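Local atomic coordinates of contact-dependent inhibitor A (PDB entry 5I4Q), a protein that is the toxin domain of a contact-dependent inhibition protein, probably blocks growth of neighbouring bacteria, and is held here with its inhibitor protein and a further protein. Residues 16-20 with 21-25; 29-32 with 33-37. One frame throughout, in Å; residues are numbered along the deposited sequence.

Contact 1. Residues 16-20 with 21-25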
# COMPACT_ATOMS: atom_id res chain seq x y z
N PHE A 16 -3.42 19.34 33.05
CA PHE A 16 -2.10 19.25 32.43
C PHE A 16 -1.36 18.02 32.88
O PHE A 16 -1.55 17.55 33.99
CB PHE A 16 -1.21 20.45 32.77
CG PHE A 16 -1.71 21.75 32.25
CD1 PHE A 16 -1.52 22.09 30.93
CD2 PHE A 16 -2.35 22.64 33.09
CE1 PHE A 16 -1.98 23.31 30.44
CE2 PHE A 16 -2.81 23.86 32.61
CZ PHE A 16 -2.63 24.20 31.28
N TYR A 17 -0.49 17.53 32.00
CA TYR A 17 0.48 16.55 32.38
C TYR A 17 1.82 17.28 32.46
O TYR A 17 2.19 18.04 31.55
CB TYR A 17 0.55 15.39 31.33
CG TYR A 17 -0.66 14.47 31.26
CD1 TYR A 17 -0.84 13.46 32.20
CD2 TYR A 17 -1.62 14.61 30.25
CE1 TYR A 17 -1.94 12.60 32.12
CE2 TYR A 17 -2.72 13.79 30.19
CZ TYR A 17 -2.88 12.78 31.11
OH TYR A 17 -3.98 11.96 31.00
N THR A 18 2.59 17.00 33.52
CA THR A 18 3.77 17.78 33.80
C THR A 18 4.88 16.87 34.22
O THR A 18 4.63 15.89 34.91
CB THR A 18 3.50 18.83 34.94
OG1 THR A 18 3.13 18.13 36.13
CG2 THR A 18 2.33 19.77 34.65
N VAL A 19 6.10 17.21 33.81
CA VAL A 19 7.32 16.50 34.24
C VAL A 19 8.55 17.24 33.71
O VAL A 19 8.51 17.75 32.58
CB VAL A 19 7.32 15.04 33.75
CG1 VAL A 19 7.36 15.00 32.25
CG2 VAL A 19 8.50 14.24 34.30
N ASP A 20 9.62 17.30 34.54
CA ASP A 20 10.93 17.89 34.15
C ASP A 20 10.80 19.35 33.71
O ASP A 20 11.51 19.84 32.81
CB ASP A 20 11.55 17.06 33.02
CG ASP A 20 13.09 17.07 32.99
OD1 ASP A 20 13.74 17.39 34.01
OD2 ASP A 20 13.65 16.71 31.92
N GLY A 21 9.86 20.06 34.31
CA GLY A 21 9.61 21.43 33.91
C GLY A 21 8.90 21.62 32.57
O GLY A 21 8.81 22.74 32.09
N MSE A 22 8.40 20.54 31.96
CA MSE A 22 7.58 20.64 30.76
C MSE A 22 6.14 20.34 31.07
O MSE A 22 5.83 19.58 32.00
CB MSE A 22 8.05 19.65 29.72
CG MSE A 22 9.43 19.96 29.15
SE MSE A 22 10.06 18.45 28.02
CE MSE A 22 10.60 17.12 29.39
N LYS A 23 5.22 20.88 30.27
CA LYS A 23 3.85 20.48 30.42
C LYS A 23 3.08 20.52 29.12
O LYS A 23 3.40 21.30 28.22
CB LYS A 23 3.16 21.28 31.54
CG LYS A 23 2.55 22.60 31.14
CD LYS A 23 1.96 23.29 32.38
CE LYS A 23 1.53 24.73 32.08
NZ LYS A 23 1.12 25.49 33.30
N PHE A 24 2.09 19.64 29.05
CA PHE A 24 1.14 19.50 27.95
C PHE A 24 -0.29 19.54 28.49
O PHE A 24 -0.57 18.88 29.48
CB PHE A 24 1.28 18.13 27.28
CG PHE A 24 2.45 18.02 26.35
CD1 PHE A 24 3.73 17.72 26.83
CD2 PHE A 24 2.28 18.16 24.98
CE1 PHE A 24 4.81 17.61 25.96
CE2 PHE A 24 3.34 18.05 24.13
CZ PHE A 24 4.61 17.78 24.61
N SER A 25 -1.21 20.21 27.81
CA SER A 25 -2.65 20.04 28.17
C SER A 25 -3.07 18.56 28.05
O SER A 25 -2.51 17.78 27.27
CB SER A 25 -3.57 20.92 27.35
OG SER A 25 -3.82 20.36 26.09
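The F16 ring carries the side chain of K23 over one face, and the backbone carbonyl of F24 lies at its edge. K23 CE makes a CH-pi contact, 4.1 Å from the F16 ring centroid. K23 NZ lies 4.4 Å from the same centroid and only 13° off the ring normal, a cation-pi interaction. The pair spans a tight antiparallel beta hairpin, strands 16-19 and 22-25 joined by a type I' turn from V19 to M22. With CG of K23 set between its backbone N and carbonyl carbon (chi1 87°), the extended chain runs across the strands to F16. T18 lies alongside K23 on one face of the hairpin, its CG2 3.6 Å from K23 CB. Y17, V19, M22 and F24 share the other face, where V19, M22 and F24 meet helix 40-48. Y17 and F24 exchange two backbone hydrogen bonds, as do V19 and M22. At the turn, D20 and G21 both have positive phi. M22, a selenomethionine, bends at chi3, and its CE comes 3.8 Å from D20 CB. The bond from M22 N to V19 O measures 2.9 Å, with the donor 49° out of the carbonyl plane.

Contact 2. Residues 29-32 with 33-37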
# COMPACT_ATOMS: atom_id res chain seq x y z
N TYR A 29 -1.90 16.20 24.88
CA TYR A 29 -1.08 15.05 25.23
C TYR A 29 -1.67 13.75 24.70
O TYR A 29 -0.98 12.96 24.06
CB TYR A 29 -0.89 14.97 26.74
CG TYR A 29 0.02 13.85 27.18
CD1 TYR A 29 1.38 13.96 27.10
CD2 TYR A 29 -0.50 12.67 27.70
CE1 TYR A 29 2.22 12.94 27.51
CE2 TYR A 29 0.35 11.64 28.14
CZ TYR A 29 1.70 11.78 28.06
OH TYR A 29 2.55 10.74 28.49
N GLU A 30 -2.94 13.56 24.93
CA GLU A 30 -3.57 12.30 24.54
C GLU A 30 -3.70 12.18 23.04
O GLU A 30 -3.59 11.07 22.47
CB GLU A 30 -4.93 12.17 25.26
CG GLU A 30 -4.67 12.05 26.76
CD GLU A 30 -5.91 12.11 27.66
OE1 GLU A 30 -7.02 12.28 27.13
OE2 GLU A 30 -5.76 11.98 28.90
N LYS A 31 -3.89 13.33 22.40
CA LYS A 31 -4.07 13.38 20.96
C LYS A 31 -2.80 12.92 20.26
O LYS A 31 -2.85 12.20 19.31
CB LYS A 31 -4.38 14.80 20.53
CG LYS A 31 -4.80 14.94 19.07
CD LYS A 31 -4.81 16.42 18.64
CE LYS A 31 -5.05 16.52 17.15
NZ LYS A 31 -5.46 17.86 16.65
N LEU A 32 -1.65 13.37 20.74
CA LEU A 32 -0.38 13.01 20.15
C LEU A 32 -0.15 11.52 20.21
O LEU A 32 0.07 10.91 19.20
CB LEU A 32 0.71 13.80 20.84
CG LEU A 32 0.81 15.29 20.46
CD1 LEU A 32 1.83 15.95 21.34
CD2 LEU A 32 1.26 15.54 19.06
N TRP A 33 -0.32 10.89 21.35
CA TRP A 33 -0.21 9.40 21.37
C TRP A 33 -1.21 8.71 20.44
O TRP A 33 -0.91 7.78 19.75
CB TRP A 33 -0.46 8.89 22.77
CG TRP A 33 0.70 9.14 23.72
CD1 TRP A 33 0.92 10.25 24.49
CD2 TRP A 33 1.74 8.21 24.03
NE1 TRP A 33 2.07 10.05 25.27
CE2 TRP A 33 2.57 8.80 25.00
CE3 TRP A 33 2.05 6.93 23.59
CZ2 TRP A 33 3.68 8.16 25.51
CZ3 TRP A 33 3.16 6.28 24.12
CH2 TRP A 33 3.96 6.90 25.05
N GLU A 34 -2.43 9.22 20.43
CA GLU A 34 -3.48 8.64 19.65
C GLU A 34 -3.22 8.78 18.18
O GLU A 34 -3.55 7.92 17.46
CB GLU A 34 -4.81 9.29 20.03
CG GLU A 34 -6.01 8.48 19.64
CD GLU A 34 -7.31 9.18 20.05
OE1 GLU A 34 -7.23 10.31 20.62
OE2 GLU A 34 -8.41 8.62 19.79
N GLN A 35 -2.59 9.84 17.74
CA GLN A 35 -2.38 10.05 16.30
C GLN A 35 -1.11 9.41 15.75
O GLN A 35 -0.77 9.58 14.59
CB GLN A 35 -2.20 11.49 15.99
CG GLN A 35 -3.43 12.30 15.98
CD GLN A 35 -3.12 13.64 15.31
OE1 GLN A 35 -1.94 13.98 15.09
NE2 GLN A 35 -4.16 14.39 14.96
N GLY A 36 -0.38 8.70 16.59
CA GLY A 36 0.81 8.06 16.12
C GLY A 36 2.05 8.91 16.28
O GLY A 36 3.04 8.66 15.58
N ARG A 37 1.99 9.89 17.19
CA ARG A 37 3.16 10.69 17.55
C ARG A 37 3.50 10.55 19.04
O ARG A 37 3.29 11.47 19.83
CB ARG A 37 2.95 12.14 17.17
CG ARG A 37 3.03 12.33 15.66
CD ARG A 37 1.98 13.28 15.15
NE ARG A 37 2.40 14.66 15.30
CZ ARG A 37 1.67 15.69 14.89
NH1 ARG A 37 0.49 15.51 14.31
NH2 ARG A 37 2.13 16.90 15.07
O HOH W 1 -3.43 17.14 14.12
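Backbone bonds from E34 N to E30 O (3.0 Å) and from Q35 N to K31 O (2.8 Å) carry the last turn of helix 26-34, and a Schellman motif ends it at G36, where phi is positive. In that motif R37 N reaches back to L32 O at 3.0 Å, while G36 N gives W33 O a weak bond. Y29 and W33, one turn apart, form an edge-to-face aromatic pair. The indole's five-membered ring turns its edge to the phenol face, planes at 61° and centroids 4.8 Å apart. Y29 CG is anti to the backbone N (chi1 -177°), which carries its ring alongside W33. K31 and Q35 run side by side. K31 CE approaches Q35 NE2 to 3.2 Å, and a water accepts from Q35 NE2 at 3.0 Å and weakly from K31 NZ. S59 of the inhibitor chain is the stronger partner of K31 NZ. L32 places CD2 over one face of the R37 guanidinium, which forms a salt bridge to D84 of the inhibitor. Within the toxin chain, Y29, L32 and W33 pack on P40 of helix 40-48, Y29 and L32 on F24 of strand 22-25, and L32 on I86 of strand 82-88.

Contacts 1 and 2 follow one another in the chain, with centres about 15 Å apart. S25 ends the hairpin and is the N-cap of helix 26-34, its OG accepting from Y28 N. Y17 and F24, on the hairpin face shared with V19 and M22, meet the helix directly. Y17 OH lies 2.8 Å from E30 OE2, a probable hydrogen bond, and E30 OE1 forms a salt bridge with K26. Y17 CD2 approaches Y29 CD2 to 3.4 Å, and F24 CE2 is 3.8 Å from L32 CD1. Both contacts also touch another protein chain, through Y17, V19 and M22 in contact 1 and through Y29, W33 and R37 in contact 2. Of the two, contact 2 also reaches the inhibitor, through K31, Q35 and R37.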